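Local coordinates for protein acyl-coenzyme A oxidase 1 (Yarrowia lipolytica, PDB 5Y9D) that uses FAD and molecular oxygen to oxidise acyl-CoAs to (2E)-enoyl-CoAs with release of hydrogen peroxide, a step of peroxisomal fatty acid beta-oxidation, at residues 36-42 and 637-643; 41-47 and 588-592; 479-483 and 537-542. All coordinates share one frame; numbering follows the deposited sequence.

Interaction 1: 36-42 and 637-643; sequences ERGKTQF and RDQVIGL
Glu36 reaches from helix 28-38 to Ile641 and Arg637. Its CB packs on Ile641 CG1 at 3.6 Å. The chain then bends at CG (chi2 -70°) and carries the carboxylate to the guanidinium of Arg637. The grip is end-on and two-pronged. Arg637 NH2 donates to Glu36 OE1 at 2.9 Å. Arg637 NH1 donates to Glu36 OE2, also at 2.9 Å and on its syn lone pair. The two planes are nearly coplanar, 26° apart. Lys39 NZ lies over one face of the Arg637 guanidinium and bonds weakly to Glu36 OE1. Lys350 pairs with Glu36 OE2, and Asp353 pairs with Arg637 NH1. Without the carboxylate, as with an alanine here, Arg637 NH2 would probably lose its partner, and Lys39 and Lys350 the anion they share with Arg637.

Gln639 works on the backbone instead. Its NE2 donates to Lys39 O at 2.9 Å, from 53° out of the carbonyl plane. Its OE1 accepts Gln41 N at 2.8 Å on an in-plane lone pair. The amide is thus fixed in rotation by both its ends. Phe42 CE2 also comes within 3.2 Å of OE1 of Gln639. Phe42 CZ meets Leu643 CD2 at 3.7 Å, and the ring edge abuts Gly642, which has no side chain to intervene. Arg37 passes across Ile641 CG2 on its way to Asp645 and Tyr661. The contact ties the end of helix 28-38 and the loop after it to the start of helix 640-646, through a salt-bridge network and the amide of Gln639 in the N-cap position.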
loop_
_atom_site.group_PDB
_atom_site.type_symbol
_atom_site.label_atom_id
_atom_site.label_comp_id
_atom_site.label_asym_id
_atom_site.label_seq_id
_atom_site.Cartn_x
_atom_site.Cartn_y
_atom_site.Cartn_z
ATOM N N GLU A 36 4.016 0.720 31.234
ATOM C CA GLU A 36 2.851 0.351 30.428
ATOM C C GLU A 36 2.495 -1.077 30.713
ATOM O O GLU A 36 1.326 -1.406 30.818
ATOM C CB GLU A 36 3.098 0.469 28.929
ATOM C CG GLU A 36 3.140 1.861 28.379
ATOM C CD GLU A 36 1.804 2.583 28.359
ATOM O OE1 GLU A 36 0.707 1.963 28.474
ATOM O OE2 GLU A 36 1.883 3.825 28.190
ATOM N N ARG A 37 3.515 -1.913 30.847
ATOM C CA ARG A 37 3.311 -3.348 31.037
ATOM C C ARG A 37 2.861 -3.699 32.471
ATOM O O ARG A 37 2.291 -4.751 32.709
ATOM C CB ARG A 37 4.565 -4.137 30.613
ATOM C CG ARG A 37 4.361 -5.645 30.709
ATOM C CD ARG A 37 5.422 -6.435 29.980
ATOM N NE ARG A 37 5.410 -6.248 28.533
ATOM C CZ ARG A 37 6.390 -5.702 27.829
ATOM N NH1 ARG A 37 6.295 -5.605 26.505
ATOM N NH2 ARG A 37 7.469 -5.246 28.426
ATOM N N GLY A 38 3.127 -2.817 33.423
ATOM C CA GLY A 38 2.544 -2.955 34.766
ATOM C C GLY A 38 1.049 -2.656 34.821
ATOM O O GLY A 38 0.375 -3.100 35.737
ATOM N N LYS A 39 0.516 -1.918 33.843
ATOM C CA LYS A 39 -0.935 -1.623 33.809
ATOM C C LYS A 39 -1.791 -2.843 33.465
ATOM O O LYS A 39 -2.977 -2.864 33.739
ATOM C CB LYS A 39 -1.270 -0.539 32.795
ATOM C CG LYS A 39 -0.561 0.802 32.946
ATOM C CD LYS A 39 -0.811 1.687 31.721
ATOM C CE LYS A 39 -0.295 3.103 31.951
ATOM N NZ LYS A 39 -0.659 4.059 30.865
ATOM N N THR A 40 -1.206 -3.869 32.865
ATOM C CA THR A 40 -1.986 -5.008 32.434
ATOM C C THR A 40 -2.768 -5.616 33.607
ATOM O O THR A 40 -2.194 -5.895 34.646
ATOM C CB THR A 40 -1.072 -6.039 31.752
ATOM O OG1 THR A 40 -0.484 -5.429 30.608
ATOM C CG2 THR A 40 -1.840 -7.288 31.278
ATOM N N GLN A 41 -4.072 -5.822 33.412
ATOM C CA GLN A 41 -5.001 -6.223 34.476
ATOM C C GLN A 41 -5.212 -7.724 34.538
ATOM O O GLN A 41 -5.786 -8.215 35.497
ATOM C CB GLN A 41 -6.370 -5.579 34.234
ATOM C CG GLN A 41 -6.900 -4.744 35.399
ATOM C CD GLN A 41 -6.432 -3.304 35.315
ATOM O OE1 GLN A 41 -5.257 -3.049 35.041
ATOM N NE2 GLN A 41 -7.349 -2.355 35.525
ATOM N N PHE A 42 -4.771 -8.428 33.493
ATOM C CA PHE A 42 -5.034 -9.861 33.286
ATOM C C PHE A 42 -3.727 -10.661 33.064
ATOM O O PHE A 42 -2.665 -10.099 32.847
ATOM C CB PHE A 42 -6.002 -10.037 32.087
ATOM C CG PHE A 42 -5.532 -9.374 30.806
ATOM C CD1 PHE A 42 -4.613 -9.998 29.975
ATOM C CD2 PHE A 42 -5.989 -8.128 30.447
ATOM C CE1 PHE A 42 -4.160 -9.375 28.823
ATOM C CE2 PHE A 42 -5.555 -7.515 29.289
ATOM C CZ PHE A 42 -4.623 -8.129 28.483
ATOM N N ARG A 637 -6.754 1.355 25.055
ATOM C CA ARG A 637 -5.428 1.917 25.165
ATOM C C ARG A 637 -4.761 1.597 26.494
ATOM O O ARG A 637 -3.552 1.356 26.523
ATOM C CB ARG A 637 -5.411 3.433 24.881
ATOM C CG ARG A 637 -4.048 4.127 25.059
ATOM C CD ARG A 637 -3.979 4.699 26.468
ATOM N NE ARG A 637 -2.722 5.302 26.902
ATOM C CZ ARG A 637 -1.626 4.638 27.278
ATOM N NH1 ARG A 637 -0.577 5.334 27.721
ATOM N NH2 ARG A 637 -1.556 3.298 27.200
ATOM N N ASP A 638 -5.521 1.557 27.580
ATOM C CA ASP A 638 -4.907 1.295 28.882
ATOM C C ASP A 638 -4.199 -0.068 28.902
ATOM O O ASP A 638 -3.228 -0.227 29.638
ATOM C CB ASP A 638 -5.927 1.405 30.044
ATOM C CG ASP A 638 -5.252 1.334 31.449
ATOM O OD1 ASP A 638 -4.364 2.156 31.755
ATOM O OD2 ASP A 638 -5.620 0.459 32.261
ATOM N N GLN A 639 -4.695 -1.023 28.113
ATOM C CA GLN A 639 -4.202 -2.405 28.107
ATOM C C GLN A 639 -3.452 -2.835 26.819
ATOM O O GLN A 639 -3.269 -4.031 26.603
ATOM C CB GLN A 639 -5.377 -3.380 28.307
ATOM C CG GLN A 639 -6.187 -3.261 29.601
ATOM C CD GLN A 639 -5.413 -3.710 30.834
ATOM O OE1 GLN A 639 -5.175 -4.914 31.055
ATOM N NE2 GLN A 639 -5.024 -2.734 31.662
ATOM N N VAL A 640 -3.022 -1.899 25.968
ATOM C CA VAL A 640 -2.485 -2.285 24.670
ATOM C C VAL A 640 -1.342 -3.263 24.742
ATOM O O VAL A 640 -1.229 -4.149 23.849
ATOM C CB VAL A 640 -1.959 -1.125 23.822
ATOM C CG1 VAL A 640 -3.080 -0.546 23.003
ATOM C CG2 VAL A 640 -1.230 -0.061 24.647
ATOM N N ILE A 641 -0.482 -3.069 25.729
ATOM C CA ILE A 641 0.672 -3.911 25.935
ATOM C C ILE A 641 0.255 -5.326 26.269
ATOM O O ILE A 641 0.878 -6.262 25.828
ATOM C CB ILE A 641 1.626 -3.332 26.985
ATOM C CG1 ILE A 641 2.148 -1.983 26.523
ATOM C CG2 ILE A 641 2.808 -4.247 27.194
ATOM C CD1 ILE A 641 2.716 -2.007 25.128
ATOM N N GLY A 642 -0.790 -5.482 27.065
ATOM C CA GLY A 642 -1.294 -6.804 27.342
ATOM C C GLY A 642 -1.835 -7.545 26.139
ATOM O O GLY A 642 -1.480 -8.675 25.936
ATOM N N LEU A 643 -2.646 -6.903 25.314
ATOM C CA LEU A 643 -3.211 -7.545 24.120
ATOM C C LEU A 643 -2.194 -7.910 23.018
ATOM O O LEU A 643 -2.176 -9.033 22.419
ATOM C CB LEU A 643 -4.340 -6.668 23.593
ATOM C CG LEU A 643 -5.223 -6.199 24.750
ATOM C CD1 LEU A 643 -6.007 -4.949 24.425
ATOM C CD2 LEU A 643 -6.150 -7.298 25.226
#

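Interaction 2: 41-47 and 588-592; sequences QFTVRDV and IKPHL
The carbonyl O of Ile588, the residue that packs on Phe42, Asp46 and Val47, takes two backbone N-H groups. Leu592 N reaches it at 3.1 Å. His591 N gives a second, weak bond. These bonds tie Ile588 to the first turn of helix 589-606, and its CB points toward 41-47. Across the contact itself there are no hydrogen bonds. Ile588 CG2 touches Val47 CG2 at 3.9 Å and Asp46 CB at 4.0 Å. With CG1 set between the backbone N and the carbonyl carbon (chi1 61°), CD1 comes to lie by Asp46 O, 3.7 Å away. Here the beginning of helix 44-52, in the N-terminal part of the acyl-CoA oxidase fold, packs on the beginning of helix 589-606 in its all-helical C-terminal part. About one turn on from Ile588, His591 packs on Phe42. Phe42 CD2 sits over one face of its imidazole, offset toward the rim and 3.6 Å from His591 ND1. The ring planes are 50° apart, an oblique pairing. Gln41 CB approaches the imidazole near His591 NE2. Deeper in, Val47 CG1 meets Leu592 CD2 at 4.2 Å, and Tyr369 of helix 355-391 touches both residues.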
loop_
_atom_site.group_PDB
_atom_site.type_symbol
_atom_site.label_atom_id
_atom_site.label_comp_id
_atom_site.label_asym_id
_atom_site.label_seq_id
_atom_site.Cartn_x
_atom_site.Cartn_y
_atom_site.Cartn_z
ATOM N N GLN A 41 -4.072 -5.822 33.412
ATOM C CA GLN A 41 -5.001 -6.223 34.476
ATOM C C GLN A 41 -5.212 -7.724 34.538
ATOM O O GLN A 41 -5.786 -8.215 35.497
ATOM C CB GLN A 41 -6.370 -5.579 34.234
ATOM C CG GLN A 41 -6.900 -4.744 35.399
ATOM C CD GLN A 41 -6.432 -3.304 35.315
ATOM O OE1 GLN A 41 -5.257 -3.049 35.041
ATOM N NE2 GLN A 41 -7.349 -2.355 35.525
ATOM N N PHE A 42 -4.771 -8.428 33.493
ATOM C CA PHE A 42 -5.034 -9.861 33.286
ATOM C C PHE A 42 -3.727 -10.661 33.064
ATOM O O PHE A 42 -2.665 -10.099 32.847
ATOM C CB PHE A 42 -6.002 -10.037 32.087
ATOM C CG PHE A 42 -5.532 -9.374 30.806
ATOM C CD1 PHE A 42 -4.613 -9.998 29.975
ATOM C CD2 PHE A 42 -5.989 -8.128 30.447
ATOM C CE1 PHE A 42 -4.160 -9.375 28.823
ATOM C CE2 PHE A 42 -5.555 -7.515 29.289
ATOM C CZ PHE A 42 -4.623 -8.129 28.483
ATOM N N THR A 43 -3.803 -11.974 33.142
ATOM C CA THR A 43 -2.688 -12.837 32.788
ATOM C C THR A 43 -2.595 -12.989 31.264
ATOM O O THR A 43 -3.507 -13.543 30.625
ATOM C CB THR A 43 -2.871 -14.220 33.406
ATOM O OG1 THR A 43 -2.933 -14.086 34.835
ATOM C CG2 THR A 43 -1.720 -15.176 32.998
ATOM N N VAL A 44 -1.494 -12.505 30.687
ATOM C CA VAL A 44 -1.342 -12.453 29.228
ATOM C C VAL A 44 -1.665 -13.788 28.570
ATOM O O VAL A 44 -2.340 -13.837 27.572
ATOM C CB VAL A 44 0.084 -12.029 28.804
ATOM C CG1 VAL A 44 0.302 -12.269 27.321
ATOM C CG2 VAL A 44 0.322 -10.571 29.128
ATOM N N ARG A 45 -1.193 -14.873 29.148
ATOM C CA ARG A 45 -1.368 -16.183 28.540
ATOM C C ARG A 45 -2.818 -16.620 28.489
ATOM O O ARG A 45 -3.146 -17.499 27.701
ATOM C CB ARG A 45 -0.539 -17.213 29.275
ATOM C CG ARG A 45 -0.290 -18.461 28.486
ATOM C CD ARG A 45 0.409 -19.479 29.350
ATOM N NE ARG A 45 0.722 -20.715 28.622
ATOM C CZ ARG A 45 1.722 -20.861 27.743
ATOM N NH1 ARG A 45 2.500 -19.836 27.386
ATOM N NH2 ARG A 45 1.924 -22.036 27.190
ATOM N N ASP A 46 -3.702 -16.039 29.308
ATOM C CA ASP A 46 -5.110 -16.389 29.191
ATOM C C ASP A 46 -5.661 -15.834 27.846
ATOM O O ASP A 46 -6.393 -16.529 27.147
ATOM C CB ASP A 46 -5.941 -15.896 30.385
ATOM C CG ASP A 46 -5.666 -16.661 31.695
ATOM O OD1 ASP A 46 -5.262 -17.844 31.696
ATOM O OD2 ASP A 46 -5.902 -16.066 32.758
ATOM N N VAL A 47 -5.309 -14.601 27.483
ATOM C CA VAL A 47 -5.704 -14.055 26.176
ATOM C C VAL A 47 -5.045 -14.835 25.026
ATOM O O VAL A 47 -5.694 -15.110 24.032
ATOM C CB VAL A 47 -5.373 -12.557 26.003
ATOM C CG1 VAL A 47 -5.990 -12.033 24.714
ATOM C CG2 VAL A 47 -5.905 -11.750 27.170
ATOM N N ILE A 588 -10.974 -12.269 31.450
ATOM C CA ILE A 588 -10.565 -11.568 30.224
ATOM C C ILE A 588 -11.754 -11.078 29.443
ATOM O O ILE A 588 -11.640 -10.142 28.631
ATOM C CB ILE A 588 -9.639 -12.423 29.322
ATOM C CG1 ILE A 588 -10.331 -13.703 28.861
ATOM C CG2 ILE A 588 -8.362 -12.775 30.068
ATOM C CD1 ILE A 588 -9.403 -14.791 28.353
ATOM N N LYS A 589 -12.915 -11.649 29.713
ATOM C CA LYS A 589 -14.107 -11.332 28.900
ATOM C C LYS A 589 -14.373 -9.824 28.713
ATOM O O LYS A 589 -14.668 -9.393 27.588
ATOM C CB LYS A 589 -15.355 -12.029 29.434
ATOM C CG LYS A 589 -16.305 -12.465 28.345
ATOM C CD LYS A 589 -17.746 -12.568 28.824
ATOM C CE LYS A 589 -18.094 -13.953 29.350
ATOM N NZ LYS A 589 -19.552 -14.214 29.147
ATOM N N PRO A 590 -14.229 -9.014 29.778
ATOM C CA PRO A 590 -14.583 -7.590 29.619
ATOM C C PRO A 590 -13.640 -6.789 28.737
ATOM O O PRO A 590 -14.084 -5.874 28.057
ATOM C CB PRO A 590 -14.572 -7.045 31.052
ATOM C CG PRO A 590 -14.715 -8.258 31.901
ATOM C CD PRO A 590 -13.961 -9.341 31.181
ATOM N N HIS A 591 -12.358 -7.139 28.736
ATOM C CA HIS A 591 -11.388 -6.492 27.841
ATOM C C HIS A 591 -11.609 -6.933 26.408
ATOM O O HIS A 591 -11.551 -6.116 25.481
ATOM C CB HIS A 591 -9.957 -6.795 28.260
ATOM C CG HIS A 591 -9.680 -6.511 29.701
ATOM N ND1 HIS A 591 -9.534 -7.516 30.641
ATOM C CD2 HIS A 591 -9.546 -5.342 30.369
ATOM C CE1 HIS A 591 -9.328 -6.973 31.828
ATOM N NE2 HIS A 591 -9.324 -5.656 31.690
ATOM N N LEU A 592 -11.862 -8.229 26.225
ATOM C CA LEU A 592 -12.224 -8.742 24.916
ATOM C C LEU A 592 -13.535 -8.131 24.427
ATOM O O LEU A 592 -13.691 -7.869 23.212
ATOM C CB LEU A 592 -12.334 -10.256 24.930
ATOM C CG LEU A 592 -11.077 -11.097 25.168
ATOM C CD1 LEU A 592 -11.537 -12.534 25.242
ATOM C CD2 LEU A 592 -10.041 -10.965 24.072
#

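Interaction 3: 479-483 and 537-542; sequences VQSAL and TTDKYQ
Val479 holds CG1 anti to the backbone N (chi1 172°), which turns that methyl toward Thr538 and Tyr541 and leaves CG2 to face Thr537. Thr538 has OG1 beside its backbone N (chi1 -55°), and its CG2 then projects to Leu483. Each of these beta-branched residues therefore uses both branches. Val479 CG1 lies 3.8 Å from Thr538 OG1. Val479 CG2 meets Thr537 CG2, also at 3.8 Å, with the two side chains crossing at about a right angle. Ala482 CB comes closer still, 3.3 Å from Thr538 OG1. That hydroxyl is buried but satisfied, because it bonds to Ile534 O one turn earlier in its own helix. Thr537 OG1 does the same with Asn533 O. Both threonines can therefore pack against apolar neighbours without leaving a polar atom wanting. This is a near-perpendicular crossing of two helices: the axes of the two short segments approach to 9.8 Å and cross at -83°. It sets helix 467-486 across helix 519-544, which belongs to the helical C-terminal part of the acyl-CoA oxidase fold. Val479 and Thr538 have the nearest CA atoms, 5.3 Å apart, and their side chains run alongside one another, head to tail. Toward one side, Leu483 and Tyr541 continue the packing. Leu483 CD2 touches Thr538 CG2 at 3.6 Å. The other methyl, Leu483 CD1, reaches Tyr541 CE2 at 3.9 Å, oblique to the ring. Val479 CG1 stands over one face of the same ring, 4.1 Å from Tyr541 CD2. Phe554 of helix 550-556 stacks with Tyr541 and also touches Val479.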
loop_
_atom_site.group_PDB
_atom_site.type_symbol
_atom_site.label_atom_id
_atom_site.label_comp_id
_atom_site.label_asym_id
_atom_site.label_seq_id
_atom_site.Cartn_x
_atom_site.Cartn_y
_atom_site.Cartn_z
ATOM N N VAL A 479 -26.569 -14.265 -3.537
ATOM C CA VAL A 479 -27.817 -14.172 -4.241
ATOM C C VAL A 479 -28.430 -15.568 -4.373
ATOM O O VAL A 479 -29.591 -15.759 -4.043
ATOM C CB VAL A 479 -27.644 -13.501 -5.588
ATOM C CG1 VAL A 479 -28.921 -13.581 -6.391
ATOM C CG2 VAL A 479 -27.256 -12.040 -5.405
ATOM N N GLN A 480 -27.642 -16.555 -4.791
ATOM C CA GLN A 480 -28.148 -17.927 -4.941
ATOM C C GLN A 480 -28.604 -18.556 -3.638
ATOM O O GLN A 480 -29.464 -19.430 -3.630
ATOM C CB GLN A 480 -27.091 -18.819 -5.615
ATOM C CG GLN A 480 -26.921 -18.466 -7.089
ATOM C CD GLN A 480 -25.627 -18.945 -7.680
ATOM O OE1 GLN A 480 -24.608 -19.092 -6.992
ATOM N NE2 GLN A 480 -25.645 -19.164 -8.978
ATOM N N SER A 481 -28.021 -18.121 -2.531
ATOM C CA SER A 481 -28.452 -18.604 -1.237
ATOM C C SER A 481 -29.802 -18.017 -0.841
ATOM O O SER A 481 -30.627 -18.710 -0.290
ATOM C CB SER A 481 -27.403 -18.275 -0.205
ATOM O OG SER A 481 -26.293 -19.083 -0.463
ATOM N N ALA A 482 -29.989 -16.738 -1.146
ATOM C CA ALA A 482 -31.251 -16.035 -0.978
ATOM C C ALA A 482 -32.402 -16.680 -1.750
ATOM O O ALA A 482 -33.498 -16.802 -1.217
ATOM C CB ALA A 482 -31.096 -14.564 -1.403
ATOM N N LEU A 483 -32.164 -17.072 -3.004
ATOM C CA LEU A 483 -33.187 -17.797 -3.776
ATOM C C LEU A 483 -33.517 -19.131 -3.124
ATOM O O LEU A 483 -34.673 -19.483 -3.001
ATOM C CB LEU A 483 -32.750 -18.009 -5.232
ATOM C CG LEU A 483 -32.550 -16.724 -6.043
ATOM C CD1 LEU A 483 -31.936 -17.089 -7.385
ATOM C CD2 LEU A 483 -33.846 -15.953 -6.219
ATOM N N THR A 537 -30.534 -6.961 -3.966
ATOM C CA THR A 537 -29.739 -7.424 -5.081
ATOM C C THR A 537 -30.414 -8.634 -5.664
ATOM O O THR A 537 -30.536 -8.738 -6.873
ATOM C CB THR A 537 -28.290 -7.774 -4.674
ATOM O OG1 THR A 537 -27.634 -6.603 -4.166
ATOM C CG2 THR A 537 -27.507 -8.299 -5.882
ATOM N N THR A 538 -30.903 -9.531 -4.822
ATOM C CA THR A 538 -31.675 -10.666 -5.340
ATOM C C THR A 538 -32.948 -10.241 -6.096
ATOM O O THR A 538 -33.366 -10.896 -7.070
ATOM C CB THR A 538 -32.056 -11.624 -4.228
ATOM O OG1 THR A 538 -30.858 -12.036 -3.545
ATOM C CG2 THR A 538 -32.760 -12.822 -4.806
ATOM N N ASP A 539 -33.542 -9.138 -5.655
ATOM C CA ASP A 539 -34.658 -8.540 -6.372
ATOM C C ASP A 539 -34.288 -8.094 -7.788
ATOM O O ASP A 539 -34.965 -8.481 -8.732
ATOM C CB ASP A 539 -35.250 -7.358 -5.587
ATOM C CG ASP A 539 -36.719 -7.151 -5.875
ATOM O OD1 ASP A 539 -37.517 -8.052 -5.528
ATOM O OD2 ASP A 539 -37.067 -6.095 -6.444
ATOM N N LYS A 540 -33.239 -7.278 -7.935
ATOM C CA LYS A 540 -32.827 -6.817 -9.260
ATOM C C LYS A 540 -32.509 -8.000 -10.165
ATOM O O LYS A 540 -32.789 -7.965 -11.361
ATOM C CB LYS A 540 -31.617 -5.890 -9.193
ATOM C CG LYS A 540 -31.861 -4.535 -8.534
ATOM C CD LYS A 540 -32.577 -3.547 -9.454
ATOM C CE LYS A 540 -32.137 -2.107 -9.185
ATOM N NZ LYS A 540 -32.693 -1.162 -10.198
ATOM N N TYR A 541 -31.935 -9.049 -9.599
ATOM C CA TYR A 541 -31.506 -10.208 -10.386
ATOM C C TYR A 541 -32.698 -10.882 -11.003
ATOM O O TYR A 541 -32.698 -11.148 -12.187
ATOM C CB TYR A 541 -30.695 -11.192 -9.527
ATOM C CG TYR A 541 -30.398 -12.544 -10.149
ATOM C CD1 TYR A 541 -29.293 -12.745 -10.985
ATOM C CD2 TYR A 541 -31.193 -13.638 -9.860
ATOM C CE1 TYR A 541 -29.017 -14.003 -11.531
ATOM C CE2 TYR A 541 -30.916 -14.888 -10.389
ATOM C CZ TYR A 541 -29.845 -15.059 -11.223
ATOM O OH TYR A 541 -29.641 -16.315 -11.713
ATOM N N GLN A 542 -33.719 -11.134 -10.196
ATOM C CA GLN A 542 -34.981 -11.732 -10.675
ATOM C C GLN A 542 -35.562 -10.975 -11.885
ATOM O O GLN A 542 -35.870 -11.586 -12.913
ATOM C CB GLN A 542 -35.993 -11.737 -9.546
ATOM C CG GLN A 542 -35.640 -12.657 -8.395
ATOM C CD GLN A 542 -36.329 -12.254 -7.108
ATOM O OE1 GLN A 542 -36.243 -11.105 -6.664
ATOM N NE2 GLN A 542 -37.017 -13.203 -6.497
#

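How the interactions relate
From the N terminus, helix 28-38 runs into residues 36-42, the first half of interaction 1. Interaction 2 starts at once, sharing Gln41 and Phe42, and goes on into helix 44-52. Far along the chain come both halves of interaction 3, which closes a short loop of 53 residues. Residues 588-592 then close interaction 2, and 637-643 close interaction 1. The loops nest, 3 within 2 and 2 within 1, and none cross. Interactions 1 and 2 touch, their centres about 10 Å apart, and tie the N-terminal helices to the C-terminal ones. Interaction 3 is separate, its centre about 47 Å from that of interaction 1, and joins helices 467-486 and 519-544.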